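PDB 3BH0: dnab-like replicative helicase from Bacillus phage SPP1, which probably unwinds duplex DNA in the 5'-3' direction during phage replication, driven by ATP hydrolysis, this chain being the C-terminal ATPase domain of the helicase. Local coordinates for residues N95-N100 and G180-V185; Y63-R68 and D221-A226; S53-L58 and A89-D94. All coordinates share one frame; numbering follows the deposited sequence.

Overall arrangement
All three contacts lie in the RecA-like core of the ATPase domain. Contact 1 joins two parallel strands by backbone bonds, with salt bridges where the strands begin. Contact 2 sets the loop before strand 70-74 against the strand beside it in the sheet, 223-228, and works by apolar side chains and loosely placed charges. Contact 3 is the smallest; one side-chain amide ties the 53-58 segment to helix 81-93. Contacts 1 and 3 are mostly buried, while contact 2 runs from a buried tyrosine to an exposed arginine. Strands 183-188 and 223-228 are neighbours in the sheet, linking contacts 1 and 2. Met92 of contact 3 touches Ile184, Tyr65 and Ile225.

Contact 1 (N95-N100 and G180-V185); sequences NDDVVN and GKRVIV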
loop_
_atom_site.group_PDB
_atom_site.type_symbol
_atom_site.label_atom_id
_atom_site.label_comp_id
_atom_site.label_asym_id
_atom_site.label_seq_id
_atom_site.Cartn_x
_atom_site.Cartn_y
_atom_site.Cartn_z
ATOM N N ASN A 95 -0.425 -12.642 7.344
ATOM C CA ASN A 95 -0.349 -13.847 6.523
ATOM C C ASN A 95 1.051 -14.454 6.613
ATOM O O ASN A 95 1.348 -15.452 5.971
ATOM C CB ASN A 95 -0.649 -13.493 5.068
ATOM C CG ASN A 95 -1.723 -14.362 4.464
ATOM O OD1 ASN A 95 -1.509 -14.993 3.423
ATOM N ND2 ASN A 95 -2.900 -14.384 5.095
ATOM N N ASP A 96 1.904 -13.833 7.425
ATOM C CA ASP A 96 3.326 -14.181 7.559
ATOM C C ASP A 96 4.138 -13.868 6.291
ATOM O O ASP A 96 5.199 -14.459 6.043
ATOM C CB ASP A 96 3.532 -15.625 8.035
ATOM C CG ASP A 96 4.801 -15.786 8.870
ATOM O OD1 ASP A 96 5.820 -16.274 8.314
ATOM O OD2 ASP A 96 4.781 -15.406 10.076
ATOM N N ASP A 97 3.635 -12.924 5.498
ATOM C CA ASP A 97 4.406 -12.355 4.409
ATOM C C ASP A 97 5.286 -11.272 5.016
ATOM O O ASP A 97 5.028 -10.828 6.148
ATOM C CB ASP A 97 3.481 -11.796 3.328
ATOM C CG ASP A 97 2.669 -12.883 2.639
ATOM O OD1 ASP A 97 3.287 -13.821 2.092
ATOM O OD2 ASP A 97 1.417 -12.806 2.645
ATOM N N VAL A 98 6.327 -10.874 4.281
ATOM C CA VAL A 98 7.312 -9.897 4.746
ATOM C C VAL A 98 7.068 -8.530 4.103
ATOM O O VAL A 98 7.044 -8.408 2.878
ATOM C CB VAL A 98 8.760 -10.377 4.443
ATOM C CG1 VAL A 98 9.802 -9.355 4.905
ATOM C CG2 VAL A 98 9.025 -11.726 5.096
ATOM N N VAL A 99 6.890 -7.509 4.939
ATOM C CA VAL A 99 6.646 -6.149 4.467
ATOM C C VAL A 99 7.842 -5.226 4.718
ATOM O O VAL A 99 8.270 -5.049 5.850
ATOM C CB VAL A 99 5.362 -5.542 5.088
ATOM C CG1 VAL A 99 5.057 -4.180 4.453
ATOM C CG2 VAL A 99 4.166 -6.488 4.918
ATOM N N ASN A 100 8.380 -4.662 3.639
ATOM C CA ASN A 100 9.420 -3.655 3.705
ATOM C C ASN A 100 8.780 -2.298 3.441
ATOM O O ASN A 100 8.363 -1.999 2.323
ATOM C CB ASN A 100 10.486 -3.907 2.640
ATOM C CG ASN A 100 11.573 -4.883 3.083
ATOM O OD1 ASN A 100 11.508 -5.472 4.158
ATOM N ND2 ASN A 100 12.589 -5.044 2.234
ATOM N N GLY A 180 11.490 -18.716 2.142
ATOM C CA GLY A 180 10.419 -18.950 1.168
ATOM C C GLY A 180 9.339 -17.883 1.157
ATOM O O GLY A 180 8.225 -18.114 0.659
ATOM N N LYS A 181 9.674 -16.712 1.698
ATOM C CA LYS A 181 8.670 -15.692 1.975
ATOM C C LYS A 181 8.510 -14.712 0.826
ATOM O O LYS A 181 9.493 -14.203 0.285
ATOM C CB LYS A 181 9.020 -14.936 3.255
ATOM C CG LYS A 181 9.231 -15.804 4.479
ATOM C CD LYS A 181 7.917 -16.155 5.151
ATOM C CE LYS A 181 8.159 -16.539 6.596
ATOM N NZ LYS A 181 8.552 -15.359 7.434
ATOM N N ARG A 182 7.263 -14.455 0.459
ATOM C CA ARG A 182 6.953 -13.376 -0.470
ATOM C C ARG A 182 7.102 -12.016 0.223
ATOM O O ARG A 182 6.447 -11.764 1.240
ATOM C CB ARG A 182 5.565 -13.568 -1.103
ATOM C CG ARG A 182 4.705 -14.650 -0.455
ATOM C CD ARG A 182 3.420 -14.908 -1.234
ATOM N NE ARG A 182 2.266 -14.805 -0.345
ATOM C CZ ARG A 182 1.030 -15.192 -0.642
ATOM N NH1 ARG A 182 0.757 -15.734 -1.817
ATOM N NH2 ARG A 182 0.061 -15.033 0.249
ATOM N N VAL A 183 8.012 -11.193 -0.313
ATOM C CA VAL A 183 8.331 -9.838 0.164
ATOM C C VAL A 183 7.416 -8.802 -0.499
ATOM O O VAL A 183 7.088 -8.913 -1.684
ATOM C CB VAL A 183 9.821 -9.476 -0.141
ATOM C CG1 VAL A 183 10.179 -8.058 0.301
ATOM C CG2 VAL A 183 10.769 -10.469 0.509
ATOM N N ILE A 184 7.003 -7.791 0.266
ATOM C CA ILE A 184 6.163 -6.723 -0.273
ATOM C C ILE A 184 6.849 -5.394 -0.007
ATOM O O ILE A 184 7.131 -5.063 1.138
ATOM C CB ILE A 184 4.749 -6.751 0.346
ATOM C CG1 ILE A 184 4.094 -8.111 0.105
ATOM C CG2 ILE A 184 3.868 -5.598 -0.210
ATOM C CD1 ILE A 184 3.681 -8.812 1.364
ATOM N N VAL A 185 7.132 -4.640 -1.061
ATOM C CA VAL A 185 7.834 -3.361 -0.912
ATOM C C VAL A 185 6.838 -2.201 -0.943
ATOM O O VAL A 185 6.260 -1.909 -1.982
ATOM C CB VAL A 185 8.945 -3.210 -1.987
ATOM C CG1 VAL A 185 9.782 -1.955 -1.769
ATOM C CG2 VAL A 185 9.837 -4.463 -1.983
#
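Val98 and Ile184 carry the backbone ladder between two parallel strands. Val98 N donates to Arg182 O at 3.2 Å, and Ile184 N donates to Val98 O at 2.7 Å. Asn100 N then bonds Ile184 O at 2.8 Å. Val98 pairs with Val183, Val99 with Ile184 and Asn100 with Val185, so neighbouring pairs put their side chains on alternate faces of the sheet.

Salt bridges close the end where the strands begin. Arg182 NE meets Asp97 OD1 at 2.8 Å, with an N-H...O angle of 161°. The oxygen lies almost in the guanidinium plane, but the nitrogen approaches its syn side from 33° out of the carboxylate plane. Asp97 has CG beside its backbone N, chi1 -66°, which brings the carboxylate to this arginine. Arg182 NH1 bonds Thr49 O, so a second bond helps to fix the guanidinium. Nearer the surface, Asp96 OD1 forms a salt bridge with Lys181 NZ at 3.0 Å. The lysine chain is bent at chi2 and chi4. Lys181 CB rests 3.7 Å from Val98 CG2, and the two side chains cross at about a right angle. On the other face, Ile184 CD1 packs 3.6 Å from Asp97 CB.

Asp96 is the positive-phi residue of a Schellman motif that closes helix 81-93; a short turn then leads into strand 98-103. Strand 154-157 flanks that strand on its far edge, and strand 223-228 flanks 183-188. Helix 81-93 packs on the face of Val99 and Ile184, and helix 164-176 on the face of Val98, Val183 and Val185.

Contact 2 (Y63-R68 and D221-A226); sequences YGYKRR and DVVVIA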
loop_
_atom_site.group_PDB
_atom_site.type_symbol
_atom_site.label_atom_id
_atom_site.label_comp_id
_atom_site.label_asym_id
_atom_site.label_seq_id
_atom_site.Cartn_x
_atom_site.Cartn_y
_atom_site.Cartn_z
ATOM N N TYR A 63 -7.793 -11.376 -6.205
ATOM C CA TYR A 63 -7.360 -12.709 -5.747
ATOM C C TYR A 63 -6.008 -12.663 -5.038
ATOM O O TYR A 63 -5.309 -13.670 -4.929
ATOM C CB TYR A 63 -7.463 -13.803 -6.845
ATOM C CG TYR A 63 -8.901 -14.290 -7.016
ATOM C CD1 TYR A 63 -9.686 -13.856 -8.088
ATOM C CD2 TYR A 63 -9.497 -15.127 -6.060
ATOM C CE1 TYR A 63 -11.008 -14.270 -8.231
ATOM C CE2 TYR A 63 -10.821 -15.548 -6.196
ATOM C CZ TYR A 63 -11.567 -15.121 -7.285
ATOM O OH TYR A 63 -12.881 -15.522 -7.417
ATOM N N GLY A 64 -5.685 -11.472 -4.521
ATOM C CA GLY A 64 -4.412 -11.202 -3.855
ATOM C C GLY A 64 -3.413 -10.550 -4.790
ATOM O O GLY A 64 -3.565 -10.601 -6.022
ATOM N N TYR A 65 -2.395 -9.919 -4.205
ATOM C CA TYR A 65 -1.325 -9.320 -4.986
ATOM C C TYR A 65 -0.379 -10.402 -5.442
ATOM O O TYR A 65 -0.039 -11.286 -4.685
ATOM C CB TYR A 65 -0.567 -8.247 -4.189
ATOM C CG TYR A 65 -1.419 -7.075 -3.752
ATOM C CD1 TYR A 65 -2.237 -6.390 -4.665
ATOM C CD2 TYR A 65 -1.411 -6.653 -2.422
ATOM C CE1 TYR A 65 -3.019 -5.323 -4.265
ATOM C CE2 TYR A 65 -2.196 -5.580 -2.010
ATOM C CZ TYR A 65 -2.994 -4.916 -2.932
ATOM O OH TYR A 65 -3.764 -3.848 -2.506
ATOM N N LYS A 66 0.033 -10.321 -6.697
ATOM C CA LYS A 66 0.896 -11.338 -7.289
ATOM C C LYS A 66 2.346 -10.895 -7.210
ATOM O O LYS A 66 2.654 -9.718 -7.388
ATOM C CB LYS A 66 0.534 -11.596 -8.767
ATOM C CG LYS A 66 -0.965 -11.776 -9.077
ATOM C CD LYS A 66 -1.621 -12.924 -8.297
ATOM C CE LYS A 66 -3.104 -13.007 -8.638
ATOM N NZ LYS A 66 -3.889 -13.363 -7.424
ATOM N N ARG A 67 3.219 -11.863 -6.967
ATOM C CA ARG A 67 4.663 -11.688 -7.027
ATOM C C ARG A 67 5.200 -10.721 -8.111
ATOM O O ARG A 67 6.294 -10.198 -7.980
ATOM C CB ARG A 67 5.326 -13.059 -7.175
ATOM C CG ARG A 67 4.969 -14.060 -6.079
ATOM C CD ARG A 67 6.171 -14.366 -5.176
ATOM N NE ARG A 67 6.012 -15.635 -4.455
ATOM C CZ ARG A 67 6.992 -16.285 -3.819
ATOM N NH1 ARG A 67 8.236 -15.801 -3.807
ATOM N NH2 ARG A 67 6.725 -17.430 -3.187
ATOM N N ARG A 68 4.462 -10.444 -9.168
ATOM C CA ARG A 68 4.997 -9.485 -10.147
ATOM C C ARG A 68 4.382 -8.063 -10.096
ATOM O O ARG A 68 4.871 -7.134 -10.759
ATOM C CB ARG A 68 4.901 -10.093 -11.561
ATOM C CG ARG A 68 3.562 -9.929 -12.279
ATOM C CD ARG A 68 3.664 -8.925 -13.440
ATOM N NE ARG A 68 2.340 -8.623 -13.985
ATOM C CZ ARG A 68 2.088 -7.808 -15.009
ATOM N NH1 ARG A 68 3.058 -7.165 -15.642
ATOM N NH2 ARG A 68 0.838 -7.633 -15.404
ATOM N N ASP A 221 11.002 -10.329 -8.263
ATOM C CA ASP A 221 9.846 -11.188 -7.969
ATOM C C ASP A 221 9.145 -10.774 -6.661
ATOM O O ASP A 221 8.824 -11.610 -5.805
ATOM C CB ASP A 221 10.258 -12.684 -7.957
ATOM C CG ASP A 221 9.085 -13.630 -8.203
ATOM O OD1 ASP A 221 8.102 -13.245 -8.887
ATOM O OD2 ASP A 221 9.159 -14.777 -7.706
ATOM N N VAL A 222 8.887 -9.475 -6.526
ATOM C CA VAL A 222 8.191 -8.939 -5.348
ATOM C C VAL A 222 6.936 -8.143 -5.713
ATOM O O VAL A 222 6.776 -7.714 -6.856
ATOM C CB VAL A 222 9.129 -8.056 -4.461
ATOM C CG1 VAL A 222 10.242 -8.916 -3.828
ATOM C CG2 VAL A 222 9.710 -6.854 -5.246
ATOM N N VAL A 223 6.045 -7.965 -4.737
ATOM C CA VAL A 223 4.976 -6.973 -4.858
ATOM C C VAL A 223 5.532 -5.594 -4.499
ATOM O O VAL A 223 6.097 -5.416 -3.430
ATOM C CB VAL A 223 3.764 -7.292 -3.956
ATOM C CG1 VAL A 223 2.618 -6.288 -4.225
ATOM C CG2 VAL A 223 3.289 -8.732 -4.186
ATOM N N VAL A 224 5.404 -4.638 -5.408
ATOM C CA VAL A 224 5.721 -3.244 -5.099
ATOM C C VAL A 224 4.416 -2.480 -4.958
ATOM O O VAL A 224 3.551 -2.569 -5.826
ATOM C CB VAL A 224 6.624 -2.608 -6.160
ATOM C CG1 VAL A 224 6.910 -1.151 -5.829
ATOM C CG2 VAL A 224 7.932 -3.402 -6.255
ATOM N N ILE A 225 4.271 -1.797 -3.823
ATOM C CA ILE A 225 3.132 -0.937 -3.536
ATOM C C ILE A 225 3.632 0.497 -3.306
ATOM O O ILE A 225 4.231 0.804 -2.270
ATOM C CB ILE A 225 2.290 -1.428 -2.329
ATOM C CG1 ILE A 225 1.743 -2.844 -2.572
ATOM C CG2 ILE A 225 1.125 -0.507 -2.109
ATOM C CD1 ILE A 225 1.096 -3.482 -1.364
ATOM N N ALA A 226 3.400 1.357 -4.293
ATOM C CA ALA A 226 3.767 2.744 -4.187
ATOM C C ALA A 226 2.546 3.641 -3.934
ATOM O O ALA A 226 1.545 3.609 -4.671
ATOM C CB ALA A 226 4.541 3.198 -5.431
#
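This is a mixed contact, apolar at its buried end and charged at its outer end, between the loop leading into strand 70-74 and the start of strand 223-228, its neighbour in the sheet. Tyr65 makes the buried part. Its CB lies 3.7 Å from Val223 CG1, and its CE2 lies 4.0 Å from Ile225 CD1. Both aliphatic side chains cross the tyrosine at about a right angle. With chi1 at -61° the Tyr65 ring is anti to its carbonyl carbon, and it extends along the strand as far as Ile225. The phenol oxygen bonds Gln88 and Glu261, which hold the polar end of this buried ring. The other methyl of Val223, CG2, lies 3.4 Å from Lys66 O.

Toward the surface the partners are charged but loosely placed. Arg67 CB packs 3.3 Å from Asp221 OD1. Arg67 NH1 is 4.1 Å from Asp221 OD2, which lies well out of the guanidinium plane, so the opposite charges probably attract without a directed bond. Nearby, Arg68 makes a salt bridge with Asp258.

Asp221 has positive phi and is the C-prime residue of a Schellman motif that ends helix 202-220. The chain then turns into strand 223-228. A helix followed by a parallel strand is the repeating element of the RecA-like ATPase core, and here the loop entering strand 70-74 packs at the start of strand 223-228.

Contact 3 (S53-L58 and A89-D94); sequences SGFTEL and AKNMSD
Ser53 O receives the side-chain amide of Asn91. The ND2 to Ser53 O distance is 3.0 Å and the N-H...O angle is 158°. The nitrogen lies in the carbonyl plane, on a lone pair, and the oxygen is only 4° out of the amide plane of Asn91. The two flat groups therefore meet in a well-directed bond. A chi1 of -81° swings the Asn91 amide away from that residue's own carbonyl carbon and carries ND2 out from the helix to Ser53 O. Asn91 CB also lies close, 3.2 Å from Ser53 O.

The same amide nitrogen lies 3.4 Å from Gly54 CA. The backbone can come this near because Gly54 has no side chain on the side toward the helix. ND2 also sits over one face of the Phe55 ring, 4.3 Å from CE1. Phe84 meets this ring with nearly parallel planes. A little further along the helix, the extended Met92 side chain brings CE to 4.2 Å from Ser53 CA. That methyl group also packs against Tyr65 and Ile225.

The 53-55 turn has an internal bond of its own. Ser53 OG accepts from Phe55 N at 3.2 Å, which makes an ST turn. From outside the turn, Asp59 adds a grip through Ser53 OG and Gly54 N. Phe55 is the N-cap residue of helix 56-62, so the turn leads straight into that helix. Helix 81-93 begins within a sequence that fits a P-loop (Walker A), consistent with the nucleotide site of a RecA-like ATPase. Asn91 and Met92 lie near the far end of this helix, where it is joined to an ST turn that leads into helix 56-62.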
loop_
_atom_site.group_PDB
_atom_site.type_symbol
_atom_site.label_atom_id
_atom_site.label_comp_id
_atom_site.label_asym_id
_atom_site.label_seq_id
_atom_site.Cartn_x
_atom_site.Cartn_y
_atom_site.Cartn_z
ATOM N N SER A 53 -4.534 -7.939 0.720
ATOM C CA SER A 53 -4.624 -6.611 1.331
ATOM C C SER A 53 -5.282 -6.719 2.706
ATOM O O SER A 53 -4.984 -5.933 3.599
ATOM C CB SER A 53 -5.475 -5.711 0.460
ATOM O OG SER A 53 -6.773 -6.255 0.333
ATOM N N GLY A 54 -6.175 -7.703 2.855
ATOM C CA GLY A 54 -6.914 -7.941 4.089
ATOM C C GLY A 54 -8.294 -7.309 4.025
ATOM O O GLY A 54 -9.089 -7.405 4.964
ATOM N N PHE A 55 -8.565 -6.635 2.912
ATOM C CA PHE A 55 -9.869 -6.088 2.658
ATOM C C PHE A 55 -10.586 -7.057 1.736
ATOM O O PHE A 55 -10.339 -7.113 0.522
ATOM C CB PHE A 55 -9.785 -4.660 2.104
ATOM C CG PHE A 55 -8.981 -3.728 2.974
ATOM C CD1 PHE A 55 -9.349 -3.494 4.297
ATOM C CD2 PHE A 55 -7.845 -3.099 2.485
ATOM C CE1 PHE A 55 -8.595 -2.646 5.113
ATOM C CE2 PHE A 55 -7.092 -2.239 3.301
ATOM C CZ PHE A 55 -7.472 -2.022 4.607
ATOM N N THR A 56 -11.460 -7.842 2.359
ATOM C CA THR A 56 -12.165 -8.957 1.737
ATOM C C THR A 56 -12.534 -8.700 0.268
ATOM O O THR A 56 -12.107 -9.438 -0.625
ATOM C CB THR A 56 -13.426 -9.320 2.588
ATOM O OG1 THR A 56 -13.058 -9.389 3.978
ATOM C CG2 THR A 56 -14.042 -10.651 2.155
ATOM N N GLU A 57 -13.295 -7.632 0.034
ATOM C CA GLU A 57 -13.911 -7.388 -1.262
ATOM C C GLU A 57 -12.937 -6.914 -2.316
ATOM O O GLU A 57 -13.246 -6.963 -3.494
ATOM C CB GLU A 57 -15.071 -6.386 -1.135
ATOM C CG GLU A 57 -16.311 -6.940 -0.445
ATOM C CD GLU A 57 -16.817 -8.236 -1.077
ATOM O OE1 GLU A 57 -16.915 -8.306 -2.331
ATOM O OE2 GLU A 57 -17.112 -9.188 -0.309
ATOM N N LEU A 58 -11.777 -6.430 -1.892
ATOM C CA LEU A 58 -10.738 -6.021 -2.826
ATOM C C LEU A 58 -9.943 -7.253 -3.258
ATOM O O LEU A 58 -9.589 -7.394 -4.430
ATOM C CB LEU A 58 -9.832 -4.938 -2.207
ATOM C CG LEU A 58 -8.475 -4.657 -2.877
ATOM C CD1 LEU A 58 -8.666 -3.940 -4.205
ATOM C CD2 LEU A 58 -7.525 -3.877 -1.959
ATOM N N ALA A 89 -0.245 -3.153 5.348
ATOM C CA ALA A 89 1.057 -3.670 5.757
ATOM C C ALA A 89 0.925 -4.700 6.874
ATOM O O ALA A 89 1.567 -5.748 6.844
ATOM C CB ALA A 89 1.984 -2.541 6.179
ATOM N N LYS A 90 0.073 -4.409 7.852
ATOM C CA LYS A 90 -0.057 -5.270 9.012
ATOM C C LYS A 90 -0.851 -6.519 8.672
ATOM O O LYS A 90 -0.536 -7.597 9.169
ATOM C CB LYS A 90 -0.684 -4.506 10.179
ATOM C CG LYS A 90 -0.306 -5.057 11.568
ATOM C CD LYS A 90 -1.460 -5.827 12.164
ATOM C CE LYS A 90 -1.076 -6.515 13.464
ATOM N NZ LYS A 90 -2.337 -7.062 14.090
ATOM N N ASN A 91 -1.864 -6.361 7.820
ATOM C CA ASN A 91 -2.673 -7.463 7.307
ATOM C C ASN A 91 -1.874 -8.499 6.523
ATOM O O ASN A 91 -2.116 -9.702 6.637
ATOM C CB ASN A 91 -3.771 -6.916 6.405
ATOM C CG ASN A 91 -4.946 -6.392 7.176
ATOM O OD1 ASN A 91 -5.045 -6.579 8.389
ATOM N ND2 ASN A 91 -5.862 -5.739 6.473
ATOM N N MET A 92 -0.942 -8.014 5.709
ATOM C CA MET A 92 -0.013 -8.875 4.979
ATOM C C MET A 92 0.998 -9.520 5.905
ATOM O O MET A 92 1.361 -10.677 5.708
ATOM C CB MET A 92 0.738 -8.074 3.929
ATOM C CG MET A 92 -0.146 -7.516 2.863
ATOM S SD MET A 92 0.784 -6.383 1.854
ATOM C CE MET A 92 -0.556 -5.771 0.873
ATOM N N SER A 93 1.465 -8.768 6.899
ATOM C CA SER A 93 2.334 -9.307 7.925
ATOM C C SER A 93 1.659 -10.475 8.627
ATOM O O SER A 93 2.319 -11.449 8.983
ATOM C CB SER A 93 2.702 -8.235 8.940
ATOM O OG SER A 93 3.422 -8.803 10.023
ATOM N N ASP A 94 0.344 -10.379 8.802
ATOM C CA ASP A 94 -0.450 -11.415 9.463
ATOM C C ASP A 94 -0.603 -12.714 8.655
ATOM O O ASP A 94 -0.891 -13.767 9.217
ATOM C CB ASP A 94 -1.832 -10.868 9.834
ATOM C CG ASP A 94 -1.793 -9.892 11.005
ATOM O OD1 ASP A 94 -0.709 -9.656 11.595
ATOM O OD2 ASP A 94 -2.872 -9.355 11.324
#